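Local coordinates for protein histidine acid phosphatase (Bifidobacterium longum subsp. infantis, PDB 6RXD) that probably removes phosphate groups from inositol hexakisphosphate (phytate) and other inositol polyphosphates, and from 2,3-bisphosphoglycerate, as a histidine acid phosphatase, at residues A[446-451]-A[477-482]; A[483-486]-A[492-495]. All coordinates share one frame; numbering follows the deposited sequence.

Interaction 1 (A[446-451]-A[477-482]); sequences VQWDVY and VPFRSE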
loop_
_atom_site.group_PDB
_atom_site.type_symbol
_atom_site.label_atom_id
_atom_site.label_comp_id
_atom_site.label_asym_id
_atom_site.label_seq_id
_atom_site.Cartn_x
_atom_site.Cartn_y
_atom_site.Cartn_z
ATOM N N VAL A 446 4.482 -6.123 6.849
ATOM C CA VAL A 446 4.568 -7.421 7.486
ATOM C C VAL A 446 5.951 -7.498 8.106
ATOM O O VAL A 446 6.934 -7.146 7.461
ATOM C CB VAL A 446 4.398 -8.552 6.453
ATOM C CG1 VAL A 446 4.746 -9.909 7.074
ATOM C CG2 VAL A 446 2.956 -8.551 5.888
ATOM N N GLN A 447 6.028 -7.926 9.360
ATOM C CA GLN A 447 7.319 -8.102 10.026
ATOM C C GLN A 447 7.389 -9.498 10.638
ATOM O O GLN A 447 6.394 -9.997 11.179
ATOM C CB GLN A 447 7.494 -7.042 11.117
ATOM C CG GLN A 447 7.469 -5.600 10.586
ATOM C CD GLN A 447 7.819 -4.587 11.643
ATOM O OE1 GLN A 447 8.757 -4.778 12.421
ATOM N NE2 GLN A 447 7.065 -3.495 11.679
ATOM N N TRP A 448 8.549 -10.142 10.547
ATOM C CA TRP A 448 8.736 -11.429 11.217
ATOM C C TRP A 448 9.886 -11.297 12.187
ATOM O O TRP A 448 10.930 -10.733 11.831
ATOM C CB TRP A 448 9.116 -12.530 10.224
ATOM C CG TRP A 448 8.034 -12.985 9.285
ATOM C CD1 TRP A 448 6.760 -12.506 9.180
ATOM C CD2 TRP A 448 8.161 -14.016 8.304
ATOM N NE1 TRP A 448 6.085 -13.182 8.185
ATOM C CE2 TRP A 448 6.927 -14.114 7.634
ATOM C CE3 TRP A 448 9.203 -14.872 7.936
ATOM C CZ2 TRP A 448 6.703 -15.035 6.600
ATOM C CZ3 TRP A 448 8.987 -15.786 6.909
ATOM C CH2 TRP A 448 7.742 -15.862 6.261
ATOM N N ASP A 449 9.710 -11.848 13.388
ATOM C CA ASP A 449 10.800 -11.952 14.358
ATOM C C ASP A 449 11.238 -13.402 14.469
ATOM O O ASP A 449 10.397 -14.299 14.496
ATOM C CB ASP A 449 10.337 -11.480 15.736
ATOM C CG ASP A 449 9.911 -10.030 15.742
ATOM O OD1 ASP A 449 10.498 -9.230 14.992
ATOM O OD2 ASP A 449 8.977 -9.689 16.493
ATOM N N VAL A 450 12.551 -13.630 14.551
ATOM C CA VAL A 450 13.070 -14.989 14.621
ATOM C C VAL A 450 13.953 -15.147 15.844
ATOM O O VAL A 450 14.882 -14.363 16.054
ATOM C CB VAL A 450 13.889 -15.352 13.361
ATOM C CG1 VAL A 450 14.342 -16.815 13.411
ATOM C CG2 VAL A 450 13.070 -15.095 12.108
ATOM N N TYR A 451 13.646 -16.151 16.656
ATOM C CA TYR A 451 14.419 -16.427 17.858
ATOM C C TYR A 451 15.001 -17.832 17.765
ATOM O O TYR A 451 14.545 -18.653 16.963
ATOM C CB TYR A 451 13.525 -16.343 19.096
ATOM C CG TYR A 451 13.197 -14.955 19.623
ATOM C CD1 TYR A 451 13.297 -14.681 20.978
ATOM C CD2 TYR A 451 12.774 -13.931 18.783
ATOM C CE1 TYR A 451 12.974 -13.436 21.489
ATOM C CE2 TYR A 451 12.452 -12.671 19.292
ATOM C CZ TYR A 451 12.553 -12.438 20.638
ATOM O OH TYR A 451 12.235 -11.198 21.153
ATOM N N VAL A 477 -0.263 -11.612 14.786
ATOM C CA VAL A 477 -1.244 -12.507 14.193
ATOM C C VAL A 477 -0.652 -13.899 14.061
ATOM O O VAL A 477 0.564 -14.056 13.951
ATOM C CB VAL A 477 -1.706 -12.009 12.797
ATOM C CG1 VAL A 477 -2.489 -10.706 12.921
ATOM C CG2 VAL A 477 -0.514 -11.853 11.852
ATOM N N PRO A 478 -1.517 -14.919 14.080
ATOM C CA PRO A 478 -1.058 -16.264 13.738
ATOM C C PRO A 478 -0.701 -16.323 12.267
ATOM O O PRO A 478 -1.172 -15.502 11.473
ATOM C CB PRO A 478 -2.292 -17.135 14.004
ATOM C CG PRO A 478 -3.469 -16.195 13.897
ATOM C CD PRO A 478 -2.951 -14.873 14.423
ATOM N N PHE A 479 0.133 -17.281 11.900
ATOM C CA PHE A 479 0.269 -17.634 10.498
ATOM C C PHE A 479 -1.009 -18.342 10.060
ATOM O O PHE A 479 -1.900 -18.593 10.887
ATOM C CB PHE A 479 1.516 -18.497 10.285
ATOM C CG PHE A 479 2.798 -17.688 10.174
ATOM C CD1 PHE A 479 3.284 -17.305 8.931
ATOM C CD2 PHE A 479 3.501 -17.306 11.312
ATOM C CE1 PHE A 479 4.455 -16.569 8.823
ATOM C CE2 PHE A 479 4.673 -16.566 11.209
ATOM C CZ PHE A 479 5.145 -16.193 9.955
ATOM N N ARG A 480 -1.128 -18.630 8.766
ATOM C CA ARG A 480 -2.359 -19.193 8.208
ATOM C C ARG A 480 -2.738 -20.495 8.898
ATOM O O ARG A 480 -1.874 -21.202 9.418
ATOM C CB ARG A 480 -2.213 -19.409 6.696
ATOM C CG ARG A 480 -1.004 -20.233 6.319
ATOM C CD ARG A 480 -0.865 -20.350 4.793
ATOM N NE ARG A 480 -2.121 -20.798 4.192
ATOM C CZ ARG A 480 -2.639 -20.338 3.055
ATOM N NH1 ARG A 480 -2.016 -19.403 2.338
ATOM N NH2 ARG A 480 -3.797 -20.829 2.621
ATOM N N SER A 481 -4.034 -20.802 8.907
ATOM C CA SER A 481 -4.588 -21.850 9.767
ATOM C C SER A 481 -3.997 -23.243 9.560
ATOM O O SER A 481 -4.045 -24.077 10.464
ATOM C CB SER A 481 -6.108 -21.906 9.602
ATOM O OG SER A 481 -6.433 -22.365 8.306
ATOM N N GLU A 482 -3.433 -23.508 8.387
ATOM C CA GLU A 482 -2.811 -24.809 8.169
ATOM C C GLU A 482 -1.550 -24.984 9.018
ATOM O O GLU A 482 -1.146 -26.113 9.334
ATOM C CB GLU A 482 -2.490 -25.000 6.684
ATOM C CG GLU A 482 -3.702 -24.974 5.767
ATOM C CD GLU A 482 -3.930 -23.610 5.132
ATOM O OE1 GLU A 482 -3.573 -22.577 5.748
ATOM O OE2 GLU A 482 -4.455 -23.568 4.001
#

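Interaction 2 (A[483-486]-A[492-495]); sequences CTPV and WYKL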
loop_
_atom_site.group_PDB
_atom_site.type_symbol
_atom_site.label_atom_id
_atom_site.label_comp_id
_atom_site.label_asym_id
_atom_site.label_seq_id
_atom_site.Cartn_x
_atom_site.Cartn_y
_atom_site.Cartn_z
ATOM N N CYS A 483 -0.918 -23.869 9.381
ATOM C CA CYS A 483 0.338 -23.914 10.134
ATOM C C CYS A 483 0.127 -24.277 11.593
ATOM O O CYS A 483 -0.787 -23.764 12.234
ATOM C CB CYS A 483 1.056 -22.562 10.073
ATOM S SG CYS A 483 1.519 -22.035 8.411
ATOM N N THR A 484 0.995 -25.142 12.121
ATOM C CA THR A 484 0.933 -25.550 13.526
ATOM C C THR A 484 2.010 -24.826 14.319
ATOM O O THR A 484 3.182 -24.931 13.978
ATOM C CB THR A 484 1.211 -27.056 13.663
ATOM O OG1 THR A 484 0.230 -27.789 12.928
ATOM C CG2 THR A 484 1.175 -27.491 15.128
ATOM N N PRO A 485 1.623 -24.083 15.376
ATOM C CA PRO A 485 2.646 -23.373 16.158
ATOM C C PRO A 485 3.430 -24.289 17.086
ATOM O O PRO A 485 3.169 -25.493 17.142
ATOM C CB PRO A 485 1.839 -22.335 16.964
ATOM C CG PRO A 485 0.433 -22.822 16.943
ATOM C CD PRO A 485 0.257 -23.623 15.677
ATOM N N VAL A 486 4.385 -23.726 17.819
ATOM C CA VAL A 486 5.309 -24.552 18.595
ATOM C C VAL A 486 4.659 -25.197 19.811
ATOM O O VAL A 486 5.186 -26.158 20.375
ATOM C CB VAL A 486 6.517 -23.738 19.070
ATOM C CG1 VAL A 486 7.285 -23.199 17.873
ATOM C CG2 VAL A 486 6.063 -22.602 20.005
ATOM N N TRP A 492 4.149 -18.454 17.961
ATOM C CA TRP A 492 5.473 -18.755 17.428
ATOM C C TRP A 492 5.436 -20.075 16.665
ATOM O O TRP A 492 4.774 -21.019 17.091
ATOM C CB TRP A 492 6.507 -18.829 18.562
ATOM C CG TRP A 492 6.667 -17.522 19.256
ATOM C CD1 TRP A 492 5.872 -17.012 20.251
ATOM C CD2 TRP A 492 7.673 -16.536 19.001
ATOM N NE1 TRP A 492 6.320 -15.767 20.620
ATOM C CE2 TRP A 492 7.426 -15.451 19.869
ATOM C CE3 TRP A 492 8.757 -16.463 18.115
ATOM C CZ2 TRP A 492 8.228 -14.302 19.885
ATOM C CZ3 TRP A 492 9.554 -15.328 18.129
ATOM C CH2 TRP A 492 9.287 -14.261 19.012
ATOM N N TYR A 493 6.174 -20.129 15.551
ATOM C CA TYR A 493 6.184 -21.293 14.662
ATOM C C TYR A 493 7.607 -21.683 14.302
ATOM O O TYR A 493 8.446 -20.813 14.026
ATOM C CB TYR A 493 5.468 -20.948 13.359
ATOM C CG TYR A 493 4.011 -20.625 13.522
ATOM C CD1 TYR A 493 3.046 -21.554 13.176
ATOM C CD2 TYR A 493 3.597 -19.396 14.033
ATOM C CE1 TYR A 493 1.694 -21.265 13.313
ATOM C CE2 TYR A 493 2.236 -19.095 14.176
ATOM C CZ TYR A 493 1.301 -20.035 13.813
ATOM O OH TYR A 493 -0.038 -19.754 13.940
ATOM N N LYS A 494 7.869 -22.986 14.248
ATOM C CA LYS A 494 9.176 -23.469 13.804
ATOM C C LYS A 494 9.442 -23.071 12.358
ATOM O O LYS A 494 8.525 -23.064 11.521
ATOM C CB LYS A 494 9.252 -24.986 13.901
ATOM C CG LYS A 494 9.465 -25.533 15.300
ATOM C CD LYS A 494 9.829 -27.016 15.208
ATOM C CE LYS A 494 9.998 -27.637 16.599
ATOM N NZ LYS A 494 10.278 -29.116 16.526
ATOM N N LEU A 495 10.701 -22.754 12.067
ATOM C CA LEU A 495 11.102 -22.426 10.702
ATOM C C LEU A 495 10.822 -23.593 9.755
ATOM O O LEU A 495 10.392 -23.392 8.616
ATOM C CB LEU A 495 12.584 -22.051 10.665
ATOM C CG LEU A 495 13.167 -21.693 9.294
ATOM C CD1 LEU A 495 12.512 -20.452 8.730
ATOM C CD2 LEU A 495 14.670 -21.493 9.417
HETATM O O HOH W 1 -1.744 -21.222 12.457
HETATM O O HOH W 2 5.786 -24.745 14.863
#

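Interaction 1 (A[446-451]-A[477-482])
F479 drives the edge of its ring into one face of the W448 indole, an edge-to-face (T-shaped) aromatic pair that carries the whole contact. The phenyl plane stands at 68° to the indole plane, and the centroid of F479 lies 5.0 Å from that of the five-membered ring of W448. Two atoms of F479 do the touching: CE1 comes to 3.5 Å from W448 CZ2, and CZ sits 3.6 Å from W448 CE2, over the bond between that atom and the pyrrole nitrogen NE1. In F479 the ring is carried anti to the carbonyl carbon (chi1 -82°), with CB already directed at the strand; W448 uses the same kind of first torsion (chi1 -71°), and although its CB does not point at F479, the far end of the indole comes nearer to it. With an alanine here, the CE1-CZ edge of F479 would probably lose the aromatic face it abuts, opening a gap beside helix 372-386. Further along 477-482, R480 grips E482 side-on, NE lying 2.8 Å from OE1 and NH2 bonding OE2. W448 belongs to strand 445-453, between strands 34-44 and 467-472; its indole also packs on L375, L379 and I382 of helix 372-386 and meets the ring of F378, while M470 of strand 467-472 touches both W448 and F479.

Interaction 2 (A[483-486]-A[492-495])
P485 lies over one face of the Y493 ring, while the residue after it ties the two segments together through the backbone: V486 N donates to W492 O at 2.8 Å, with an N-H...O angle of 155°. The pyrrolidine makes a CH-pi contact, its CB 3.9 Å from the ring centroid and 16° off the ring normal, displaced toward the rim.

Y493 can be followed outward. From CB, the first torsion sets CG anti to the carbonyl carbon (chi1 -64°), and CG passes beneath P485 CA. CD1 is shared between P485 CA and the carbonyl oxygen of T484, T484 O lying 3.5 Å away. CE1 touches P485 N and CD as well as C483 CB, the last at 3.5 Å. CZ has P485 CB above it, and at the tip OH is joined to C483 O through a water 2.7 Å from Y493 OH. A second water accepts from K494 N and donates to T484 O, which ties the T484 carbonyl to the backbone of the strand by a water bridge.

V486 directs its side chain at 492-495: CG2 reaches W492 CB at 4.1 Å, and CG1 packs against K494 N and CG. The extended K494 side chain carries NZ on to the carbonyl oxygens of D512 and R514 in the C-terminal tail.

C483 SG is disulfide-bonded to C501, the last residue of helix 495-501, and K494 is the N-cap residue of that helix. The C483-C501 disulfide thus ties the loop after strand 475-477 to the last helix of this histidine acid phosphatase, and short strand 493-494, bonded through Y493 to V468, adds to the mixed sheet.

Interaction 1 closes before interaction 2 opens along the chain, and their centres lie 8 Å apart on the same side of the molecule. Both reach the mixed sheet of the phosphatase: strand 467-472 pairs with 445-453, with 475-477 and with 493-494, so it is the neighbour of a strand in each contact. Aromatic rings connect them directly. F479 meets Y493 edge-to-face, and Y451 does the same with W492. Helix 372-386 packs on W448 of interaction 1 and on L495, just beyond the touching residues of interaction 2. Together they join the C-terminal loop and strand 493-494 to the sheet, near H506, a zinc ligand in a crystal structure of this protein, though no zinc is bound to it in this chain.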